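Local coordinates for ESX secretion system protein EccC (Thermomonospora curvata, PDB 4NH0) that forms part of the ESX (type VII) secretion system that exports proteins such as EsxA and EsxB, has weak ATPase activity and may be its translocase subunit, at residues G668-L673 with V771-L776; F1041-D1046 with H1073-R1078. All coordinates share one frame; numbering follows the deposited sequence.

Contact 1 (G668-L673 with V771-L776); sequences GKSTML and VVDNWL. With MG (magnesium ion), chain D; ATP (adenosine-5'-triphosphate), chain G.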
ATOM      1  N   GLY A 668      -6.666   1.654   5.256  1.00 84.29           N
ATOM      2  CA  GLY A 668      -5.435   0.955   5.554  1.00 84.05           C
ATOM      3  C   GLY A 668      -4.254   1.299   4.671  1.00 90.97           C
ATOM      4  O   GLY A 668      -3.320   0.529   4.578  1.00 82.36           O
ATOM      5  N   LYS A 669      -4.318   2.437   3.996  1.00 78.10           N
ATOM      6  CA  LYS A 669      -3.219   2.811   3.138  1.00 78.09           C
ATOM      7  C   LYS A 669      -1.977   2.998   4.005  1.00 77.47           C
ATOM      8  O   LYS A 669      -1.081   2.149   4.022  1.00 78.87           O
ATOM      9  CB  LYS A 669      -3.558   4.070   2.343  1.00 66.15           C
ATOM     10  CG  LYS A 669      -4.399   3.814   1.103  1.00 73.56           C
ATOM     11  CD  LYS A 669      -5.687   4.615   1.138  1.00 71.52           C
ATOM     12  CE  LYS A 669      -5.616   5.721   2.181  1.00 77.85           C
ATOM     13  NZ  LYS A 669      -6.950   6.089   2.739  1.00 87.16           N
ATOM     14  N   SER A 670      -1.946   4.094   4.751  1.00 81.49           N
ATOM     15  CA  SER A 670      -0.771   4.458   5.505  1.00 72.46           C
ATOM     16  C   SER A 670      -0.121   3.247   6.188  1.00 79.26           C
ATOM     17  O   SER A 670       1.071   3.229   6.413  1.00 70.69           O
ATOM     18  CB  SER A 670      -1.099   5.582   6.499  1.00 79.99           C
ATOM     19  OG  SER A 670      -2.167   6.427   6.066  1.00 79.95           O
ATOM     20  N   THR A 671      -0.908   2.228   6.507  1.00 87.82           N
ATOM     21  CA  THR A 671      -0.382   1.008   7.103  1.00 87.20           C
ATOM     22  C   THR A 671       0.318   0.172   6.041  1.00 87.24           C
ATOM     23  O   THR A 671       1.405  -0.356   6.270  1.00 75.00           O
ATOM     24  CB  THR A 671      -1.494   0.173   7.761  1.00 81.38           C
ATOM     25  OG1 THR A 671      -2.211   0.983   8.700  1.00 85.16           O
ATOM     26  CG2 THR A 671      -0.903  -1.028   8.481  1.00 76.19           C
ATOM     27  N   MET A 672      -0.315   0.068   4.876  1.00 82.21           N
ATOM     28  CA  MET A 672       0.227  -0.687   3.751  1.00 69.82           C
ATOM     29  C   MET A 672       1.627  -0.230   3.365  1.00 76.11           C
ATOM     30  O   MET A 672       2.532  -1.048   3.206  1.00 75.42           O
ATOM     31  CB  MET A 672      -0.699  -0.567   2.542  1.00 72.74           C
ATOM     32  CG  MET A 672      -0.061  -1.000   1.238  1.00 76.58           C
ATOM     33  SD  MET A 672       0.308  -2.759   1.201  1.00 71.29           S
ATOM     34  CE  MET A 672      -1.083  -3.357   0.249  1.00 75.34           C
ATOM     35  N   LEU A 673       1.791   1.081   3.211  1.00 78.23           N
ATOM     36  CA  LEU A 673       3.075   1.668   2.846  1.00 61.38           C
ATOM     37  C   LEU A 673       4.167   1.266   3.827  1.00 62.66           C
ATOM     38  O   LEU A 673       5.278   0.926   3.427  1.00 58.03           O
ATOM     39  CB  LEU A 673       2.971   3.194   2.785  1.00 64.96           C
ATOM     40  CG  LEU A 673       2.041   3.804   1.736  1.00 59.32           C
ATOM     41  CD1 LEU A 673       1.988   5.316   1.880  1.00 60.31           C
ATOM     42  CD2 LEU A 673       2.487   3.418   0.339  1.00 48.88           C
ATOM     43  N   VAL A 771       8.313   7.954  -1.750  1.00 48.59           N
ATOM     44  CA  VAL A 771       7.002   7.619  -1.211  1.00 42.80           C
ATOM     45  C   VAL A 771       6.152   8.855  -0.940  1.00 50.48           C
ATOM     46  O   VAL A 771       6.586   9.784  -0.261  1.00 69.36           O
ATOM     47  CB  VAL A 771       7.129   6.813   0.093  1.00 40.23           C
ATOM     48  CG1 VAL A 771       5.763   6.351   0.563  1.00 46.31           C
ATOM     49  CG2 VAL A 771       8.050   5.624  -0.109  1.00 36.61           C
ATOM     50  N   VAL A 772       4.939   8.858  -1.482  1.00 53.39           N
ATOM     51  CA  VAL A 772       3.973   9.913  -1.210  1.00 48.19           C
ATOM     52  C   VAL A 772       2.702   9.296  -0.640  1.00 63.83           C
ATOM     53  O   VAL A 772       2.086   8.439  -1.271  1.00 68.70           O
ATOM     54  CB  VAL A 772       3.639  10.723  -2.473  1.00 57.28           C
ATOM     55  CG1 VAL A 772       2.589  11.774  -2.167  1.00 58.98           C
ATOM     56  CG2 VAL A 772       4.895  11.369  -3.033  1.00 61.49           C
ATOM     57  N   ASP A 773       2.314   9.731   0.553  1.00 65.99           N
ATOM     58  CA  ASP A 773       1.202   9.110   1.265  1.00 65.36           C
ATOM     59  C   ASP A 773      -0.158   9.519   0.699  1.00 65.34           C
ATOM     60  O   ASP A 773      -1.029   8.675   0.500  1.00 78.00           O
ATOM     61  CB  ASP A 773       1.275   9.451   2.752  1.00 68.85           C
ATOM     62  CG  ASP A 773       0.621   8.399   3.626  1.00 80.22           C
ATOM     63  OD1 ASP A 773      -0.210   7.626   3.110  1.00 70.14           O
ATOM     64  OD2 ASP A 773       0.938   8.348   4.833  1.00 96.30           O
ATOM     65  N   ASN A 774      -0.345  10.810   0.446  1.00 66.93           N
ATOM     66  CA  ASN A 774      -1.591  11.293  -0.139  1.00 70.12           C
ATOM     67  C   ASN A 774      -1.313  12.138  -1.369  1.00 74.20           C
ATOM     68  O   ASN A 774      -1.000  13.323  -1.264  1.00 84.83           O
ATOM     69  CB  ASN A 774      -2.387  12.097   0.884  1.00 72.84           C
ATOM     70  CG  ASN A 774      -3.832  12.308   0.485  1.00 68.64           C
ATOM     71  OD1 ASN A 774      -4.174  12.327  -0.695  1.00 66.15           O
ATOM     72  ND2 ASN A 774      -4.692  12.481   1.482  1.00 82.11           N
ATOM     73  N   TRP A 775      -1.435  11.514  -2.536  1.00 64.28           N
ATOM     74  CA  TRP A 775      -1.142  12.173  -3.800  1.00 67.12           C
ATOM     75  C   TRP A 775      -2.033  13.385  -4.034  1.00 69.68           C
ATOM     76  O   TRP A 775      -1.611  14.362  -4.649  1.00 82.19           O
ATOM     77  CB  TRP A 775      -1.294  11.186  -4.953  1.00 65.16           C
ATOM     78  CG  TRP A 775      -0.965  11.774  -6.284  1.00 62.74           C
ATOM     79  CD1 TRP A 775      -1.846  12.230  -7.217  1.00 67.64           C
ATOM     80  CD2 TRP A 775       0.341  11.979  -6.830  1.00 53.12           C
ATOM     81  NE1 TRP A 775      -1.170  12.703  -8.315  1.00 63.31           N
ATOM     82  CE2 TRP A 775       0.175  12.559  -8.101  1.00 62.13           C
ATOM     83  CE3 TRP A 775       1.635  11.725  -6.369  1.00 58.43           C
ATOM     84  CZ2 TRP A 775       1.253  12.890  -8.915  1.00 60.58           C
ATOM     85  CZ3 TRP A 775       2.703  12.053  -7.180  1.00 58.10           C
ATOM     86  CH2 TRP A 775       2.506  12.632  -8.437  1.00 66.77           C
ATOM     87  N   LEU A 776      -3.264  13.316  -3.541  1.00 70.36           N
ATOM     88  CA  LEU A 776      -4.205  14.418  -3.682  1.00 73.74           C
ATOM     89  C   LEU A 776      -3.684  15.666  -2.980  1.00 72.26           C
ATOM     90  O   LEU A 776      -3.721  16.761  -3.536  1.00 71.11           O
ATOM     91  CB  LEU A 776      -5.575  14.032  -3.124  1.00 84.95           C
ATOM     92  CG  LEU A 776      -6.670  15.094  -3.233  1.00 72.18           C
ATOM     93  CD1 LEU A 776      -6.934  15.439  -4.688  1.00 66.77           C
ATOM     94  CD2 LEU A 776      -7.941  14.622  -2.548  1.00103.82           C
TER
HETATM   95 MG    MG D1402      -3.055   8.039   5.693  1.00 82.70          MG
HETATM   96  PG  ATP G1405      -6.443   7.904   6.507  1.00 85.53           P
HETATM   97  O1G ATP G1405      -7.249   7.763   5.241  1.00 69.84           O
HETATM   98  O2G ATP G1405      -5.009   8.316   6.288  1.00100.87           O
HETATM   99  O3G ATP G1405      -7.141   8.665   7.607  1.00 92.11           O
HETATM  100  PB  ATP G1405      -5.667   5.251   6.163  1.00 74.29           P
HETATM  101  O1B ATP G1405      -4.247   5.652   5.857  1.00 78.82           O
HETATM  102  O2B ATP G1405      -6.625   4.946   5.040  1.00 78.62           O
HETATM  103  O3B ATP G1405      -6.338   6.398   7.068  1.00 87.03           O
HETATM  104  PA  ATP G1405      -4.315   3.654   7.998  1.00 73.70           P
HETATM  105  O1A ATP G1405      -3.341   2.885   7.142  1.00 92.60           O
HETATM  106  O2A ATP G1405      -3.862   4.949   8.627  1.00102.86           O
HETATM  107  O3A ATP G1405      -5.628   3.965   7.126  1.00 65.12           O
HETATM  108  O5' ATP G1405      -4.863   2.670   9.145  1.00 94.98           O
HETATM  109  C5' ATP G1405      -5.957   3.054   9.974  1.00 98.45           C
HETATM  110  C4' ATP G1405      -6.170   1.994  11.048  1.00 92.11           C
HETATM  111  O4' ATP G1405      -6.530   0.749  10.445  1.00 85.97           O
HETATM  112  C3' ATP G1405      -4.903   1.757  11.851  1.00 93.64           C
HETATM  113  O3' ATP G1405      -5.071   2.225  13.192  1.00109.73           O
HETATM  114  C2' ATP G1405      -4.683   0.257  11.853  1.00 82.95           C
HETATM  115  O2' ATP G1405      -4.681  -0.231  13.196  1.00 87.68           O
HETATM  116  C1' ATP G1405      -5.845  -0.336  11.074  1.00 92.00           C
HETATM  117  N9  ATP G1405      -5.329  -1.265  10.042  1.00103.50           N
HETATM  118  C8  ATP G1405      -4.848  -0.907   8.837  1.00113.52           C
HETATM  119  N7  ATP G1405      -4.453  -1.991   8.122  1.00105.09           N
HETATM  120  C5  ATP G1405      -4.682  -3.078   8.881  1.00 97.78           C
HETATM  121  C6  ATP G1405      -4.495  -4.540   8.734  1.00 94.49           C
HETATM  122  N6  ATP G1405      -3.969  -5.068   7.603  1.00100.41           N
HETATM  123  N1  ATP G1405      -4.865  -5.326   9.765  1.00101.51           N
HETATM  124  C2  ATP G1405      -5.387  -4.815  10.894  1.00108.28           C
HETATM  125  N3  ATP G1405      -5.585  -3.500  11.097  1.00103.57           N
HETATM  126  C4  ATP G1405      -5.258  -2.595  10.145  1.00 97.75           C
HETATM  127  O   HOH W   1      -3.411   7.406   7.605  1.00 77.95           O
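Val771, near the end of strand 767-772, meets the start of helix 669-683 through one methyl: its CG1 lies 4.1 Å from CD1 of Leu673. That branch of Leu673 reaches across to the strand end, while strand 801-807 packs against the same leucine through Val804. Val772 points away from the helix and packs on Leu805 and Ile789, offering the helix little beyond its carbonyl. The contact turns polar at Asp773. With CG anti to the backbone N (chi1 -153°), its carboxylate swings off the strand end to the helix; OD1 comes 3.4 Å from Leu673 CD1 and stops 3.7 Å from Ser670 OG, too far for a hydrogen bond. The same OD1 is 3.9 Å from the magnesium ion, outside its first shell. Ser670 OG (1.9 Å) and ATP O2G do bind the metal, with a water and the carbonyl of Gly697, though the hydroxyl's exact place is doubtful, being too close to a phosphate oxygen. A leucine in place of Asp773 would probably leave the flank of Ser670 and the magnesium without a nearby carboxylate. Asn774 caps helix 775-781, its OD1 taking a weak bond from Leu776 N. Facing this strand end, the nucleotide is gripped by the helix start: Lys669 NZ bridges ATP O2B (2.6 Å) and ATP O1G (3.0 Å) and is also held by the carbonyls of Gly663 and Gly664, while Thr671 OG1 donates to ATP O1A. A strand-end aspartate beside a phosphate-binding loop is consistent with the Walker A and Walker B pairing of P-loop NTPases, Asp773 probably being the Walker B residue; here Asn774 probably occupies the place that Glu425, assigned as the active site, holds in the first FtsK domain.

Contact 2 (F1041-D1046 with H1073-R1078); sequences FLVVDD and HLIIAR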
ATOM      1  N   PHE A1041      29.894  51.750 -10.906  1.00 63.54           N
ATOM      2  CA  PHE A1041      28.915  50.988 -10.145  1.00 64.47           C
ATOM      3  C   PHE A1041      28.350  51.837  -9.017  1.00 69.68           C
ATOM      4  O   PHE A1041      29.039  52.126  -8.039  1.00 72.85           O
ATOM      5  CB  PHE A1041      29.538  49.711  -9.582  1.00 60.45           C
ATOM      6  CG  PHE A1041      29.798  48.655 -10.614  1.00 70.05           C
ATOM      7  CD1 PHE A1041      30.994  48.626 -11.309  1.00 74.36           C
ATOM      8  CD2 PHE A1041      28.848  47.687 -10.883  1.00 71.61           C
ATOM      9  CE1 PHE A1041      31.233  47.651 -12.258  1.00 77.50           C
ATOM     10  CE2 PHE A1041      29.082  46.712 -11.831  1.00 78.25           C
ATOM     11  CZ  PHE A1041      30.276  46.694 -12.519  1.00 84.79           C
ATOM     12  N   LEU A1042      27.093  52.241  -9.161  1.00 70.67           N
ATOM     13  CA  LEU A1042      26.430  53.035  -8.137  1.00 59.01           C
ATOM     14  C   LEU A1042      25.735  52.127  -7.133  1.00 59.33           C
ATOM     15  O   LEU A1042      24.671  51.576  -7.411  1.00 64.38           O
ATOM     16  CB  LEU A1042      25.431  54.001  -8.769  1.00 54.82           C
ATOM     17  CG  LEU A1042      24.698  54.932  -7.803  1.00 61.54           C
ATOM     18  CD1 LEU A1042      25.692  55.762  -7.013  1.00 51.48           C
ATOM     19  CD2 LEU A1042      23.737  55.829  -8.559  1.00 57.20           C
ATOM     20  N   VAL A1043      26.348  51.971  -5.966  1.00 52.07           N
ATOM     21  CA  VAL A1043      25.805  51.108  -4.927  1.00 62.89           C
ATOM     22  C   VAL A1043      24.956  51.906  -3.947  1.00 65.82           C
ATOM     23  O   VAL A1043      25.468  52.744  -3.207  1.00 75.08           O
ATOM     24  CB  VAL A1043      26.924  50.384  -4.161  1.00 67.26           C
ATOM     25  CG1 VAL A1043      26.345  49.578  -3.017  1.00 50.27           C
ATOM     26  CG2 VAL A1043      27.714  49.490  -5.101  1.00 58.00           C
ATOM     27  N   VAL A1044      23.654  51.640  -3.949  1.00 62.40           N
ATOM     28  CA  VAL A1044      22.725  52.365  -3.092  1.00 64.94           C
ATOM     29  C   VAL A1044      22.048  51.441  -2.088  1.00 65.58           C
ATOM     30  O   VAL A1044      21.312  50.531  -2.464  1.00 68.99           O
ATOM     31  CB  VAL A1044      21.644  53.082  -3.920  1.00 58.98           C
ATOM     32  CG1 VAL A1044      20.702  53.847  -3.006  1.00 68.74           C
ATOM     33  CG2 VAL A1044      22.284  54.015  -4.931  1.00 60.88           C
ATOM     34  N   ASP A1045      22.301  51.684  -0.807  1.00 54.80           N
ATOM     35  CA  ASP A1045      21.683  50.907   0.258  1.00 63.92           C
ATOM     36  C   ASP A1045      20.595  51.733   0.931  1.00 71.02           C
ATOM     37  O   ASP A1045      20.713  52.956   1.030  1.00 84.60           O
ATOM     38  CB  ASP A1045      22.732  50.463   1.280  1.00 66.76           C
ATOM     39  CG  ASP A1045      22.248  49.326   2.160  1.00 65.43           C
ATOM     40  OD1 ASP A1045      21.027  49.077   2.207  1.00 69.18           O
ATOM     41  OD2 ASP A1045      23.094  48.680   2.811  1.00 77.99           O
ATOM     42  N   ASP A1046      19.543  51.058   1.391  1.00 67.84           N
ATOM     43  CA  ASP A1046      18.399  51.711   2.021  1.00 65.44           C
ATOM     44  C   ASP A1046      17.807  52.782   1.110  1.00 67.85           C
ATOM     45  O   ASP A1046      17.831  53.968   1.431  1.00 87.51           O
ATOM     46  CB  ASP A1046      18.798  52.319   3.368  1.00 71.21           C
ATOM     47  CG  ASP A1046      19.270  51.276   4.359  1.00 69.46           C
ATOM     48  OD1 ASP A1046      18.583  50.245   4.509  1.00 63.64           O
ATOM     49  OD2 ASP A1046      20.330  51.486   4.986  1.00 82.16           O
ATOM     50  N   HIS A1073      26.022  51.425 -13.896  1.00 65.00           N
ATOM     51  CA  HIS A1073      25.423  50.270 -13.236  1.00 64.75           C
ATOM     52  C   HIS A1073      24.728  50.686 -11.944  1.00 75.19           C
ATOM     53  O   HIS A1073      25.297  51.412 -11.130  1.00 71.84           O
ATOM     54  CB  HIS A1073      26.480  49.206 -12.939  1.00 68.56           C
ATOM     55  CG  HIS A1073      27.145  48.653 -14.159  1.00 66.97           C
ATOM     56  ND1 HIS A1073      26.468  47.910 -15.103  1.00 76.29           N
ATOM     57  CD2 HIS A1073      28.427  48.728 -14.589  1.00 64.68           C
ATOM     58  CE1 HIS A1073      27.304  47.556 -16.062  1.00 73.77           C
ATOM     59  NE2 HIS A1073      28.498  48.039 -15.775  1.00 65.28           N
ATOM     60  N   LEU A1074      23.496  50.222 -11.760  1.00 73.71           N
ATOM     61  CA  LEU A1074      22.736  50.533 -10.556  1.00 57.44           C
ATOM     62  C   LEU A1074      22.517  49.295  -9.699  1.00 57.86           C
ATOM     63  O   LEU A1074      21.930  48.310 -10.147  1.00 67.88           O
ATOM     64  CB  LEU A1074      21.389  51.162 -10.917  1.00 65.82           C
ATOM     65  CG  LEU A1074      21.279  52.678 -10.763  1.00 69.09           C
ATOM     66  CD1 LEU A1074      21.387  53.069  -9.300  1.00 53.11           C
ATOM     67  CD2 LEU A1074      22.345  53.382 -11.583  1.00 69.68           C
ATOM     68  N   ILE A1075      22.997  49.353  -8.462  1.00 47.96           N
ATOM     69  CA  ILE A1075      22.804  48.271  -7.507  1.00 47.18           C
ATOM     70  C   ILE A1075      22.065  48.811  -6.291  1.00 54.13           C
ATOM     71  O   ILE A1075      22.637  49.528  -5.472  1.00 68.65           O
ATOM     72  CB  ILE A1075      24.142  47.646  -7.079  1.00 53.99           C
ATOM     73  CG1 ILE A1075      24.984  47.306  -8.309  1.00 35.75           C
ATOM     74  CG2 ILE A1075      23.903  46.406  -6.237  1.00 49.51           C
ATOM     75  CD1 ILE A1075      26.322  46.699  -7.985  1.00 33.14           C
ATOM     76  N   ILE A1076      20.787  48.461  -6.180  1.00 51.19           N
ATOM     77  CA  ILE A1076      19.899  49.103  -5.219  1.00 54.15           C
ATOM     78  C   ILE A1076      19.255  48.119  -4.247  1.00 64.21           C
ATOM     79  O   ILE A1076      18.800  47.048  -4.643  1.00 59.38           O
ATOM     80  CB  ILE A1076      18.785  49.883  -5.953  1.00 47.54           C
ATOM     81  CG1 ILE A1076      19.389  50.931  -6.885  1.00 58.06           C
ATOM     82  CG2 ILE A1076      17.843  50.544  -4.969  1.00 57.64           C
ATOM     83  CD1 ILE A1076      18.363  51.689  -7.689  1.00 53.12           C
ATOM     84  N   ALA A1077      19.228  48.491  -2.970  1.00 65.57           N
ATOM     85  CA  ALA A1077      18.503  47.736  -1.957  1.00 53.03           C
ATOM     86  C   ALA A1077      17.439  48.614  -1.309  1.00 68.01           C
ATOM     87  O   ALA A1077      17.710  49.755  -0.938  1.00 82.25           O
ATOM     88  CB  ALA A1077      19.451  47.199  -0.909  1.00 58.38           C
ATOM     89  N   ARG A1078      16.230  48.079  -1.169  1.00 70.79           N
ATOM     90  CA  ARG A1078      15.139  48.833  -0.569  1.00 70.34           C
ATOM     91  C   ARG A1078      14.384  47.996   0.456  1.00 71.70           C
ATOM     92  O   ARG A1078      14.247  46.784   0.299  1.00 69.42           O
ATOM     93  CB  ARG A1078      14.174  49.331  -1.647  1.00 70.14           C
ATOM     94  CG  ARG A1078      13.147  50.327  -1.134  1.00 74.27           C
ATOM     95  CD  ARG A1078      12.080  50.632  -2.167  1.00 67.55           C
ATOM     96  NE  ARG A1078      11.109  51.593  -1.653  1.00 76.53           N
ATOM     97  CZ  ARG A1078      10.241  51.326  -0.683  1.00 75.02           C
ATOM     98  NH1 ARG A1078      10.221  50.127  -0.120  1.00 80.68           N
ATOM     99  NH2 ARG A1078       9.392  52.257  -0.275  1.00 77.00           N
TER
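Two backbone bonds, Leu1042 N to His1073 O and Val1044 N to Ile1075 O (2.8 Å, 173° at the hydrogen), join strand segment 1041-1046 to 1073-1078. Two more return the other way, Ile1075 N to Leu1042 O and Ala1077 N to Val1044 O. Weaker CA-H...O contacts fill in between, as from Ile1076 CA to Val1044 O. Such in-register parallel pairing belongs to the central sheet of the P-loop NTPase fold, where strand 1039-1045 lies between 974-980 and 1072-1078 and its Asp1045, probably the Walker B residue, is hydrogen-bonded to Ser955 of the ATP site. Beyond it, Asp1046 touches the bound ATP and accepts from Ser982. With CG anti to the carbonyl carbon in both (chi1 -73° and -62°), Phe1041 and His1073 lie side by side on one face of the sheet as an offset stack, centroids 4.4 Å apart, with His1073 CD2 over the phenylalanine face near its rim. Bonds to Pro942 O and Glu1039 hold the imidazole's rotation. Ile1075 extends CD1 to Phe1041 CD2 (4.0 Å), and helix 954-968 packs there through Leu958. Across the sheet, Leu1042 CD2 lies 3.7 Å from Leu1074 CD1, the two side chains running alongside each other.

Contact 1 closes within the second FtsK domain before contact 2 opens in the third, so the two follow one another along the chain. Their centres are about 50 Å apart and their nearest atoms about 35 Å, and they share neither sheet nor helix. Yet they sample related parts of one repeated fold. Strands 767-772 and 1039-1045 hold corresponding places, each paired in parallel with a neighbour on both sides and running toward its own bound ATP. Contact 1 reaches from that strand end to the phosphate-binding helix; contact 2 joins the strand to the next one within the sheet. Nucleotide binding is thus served by separate, similarly built domains connected by short linkers.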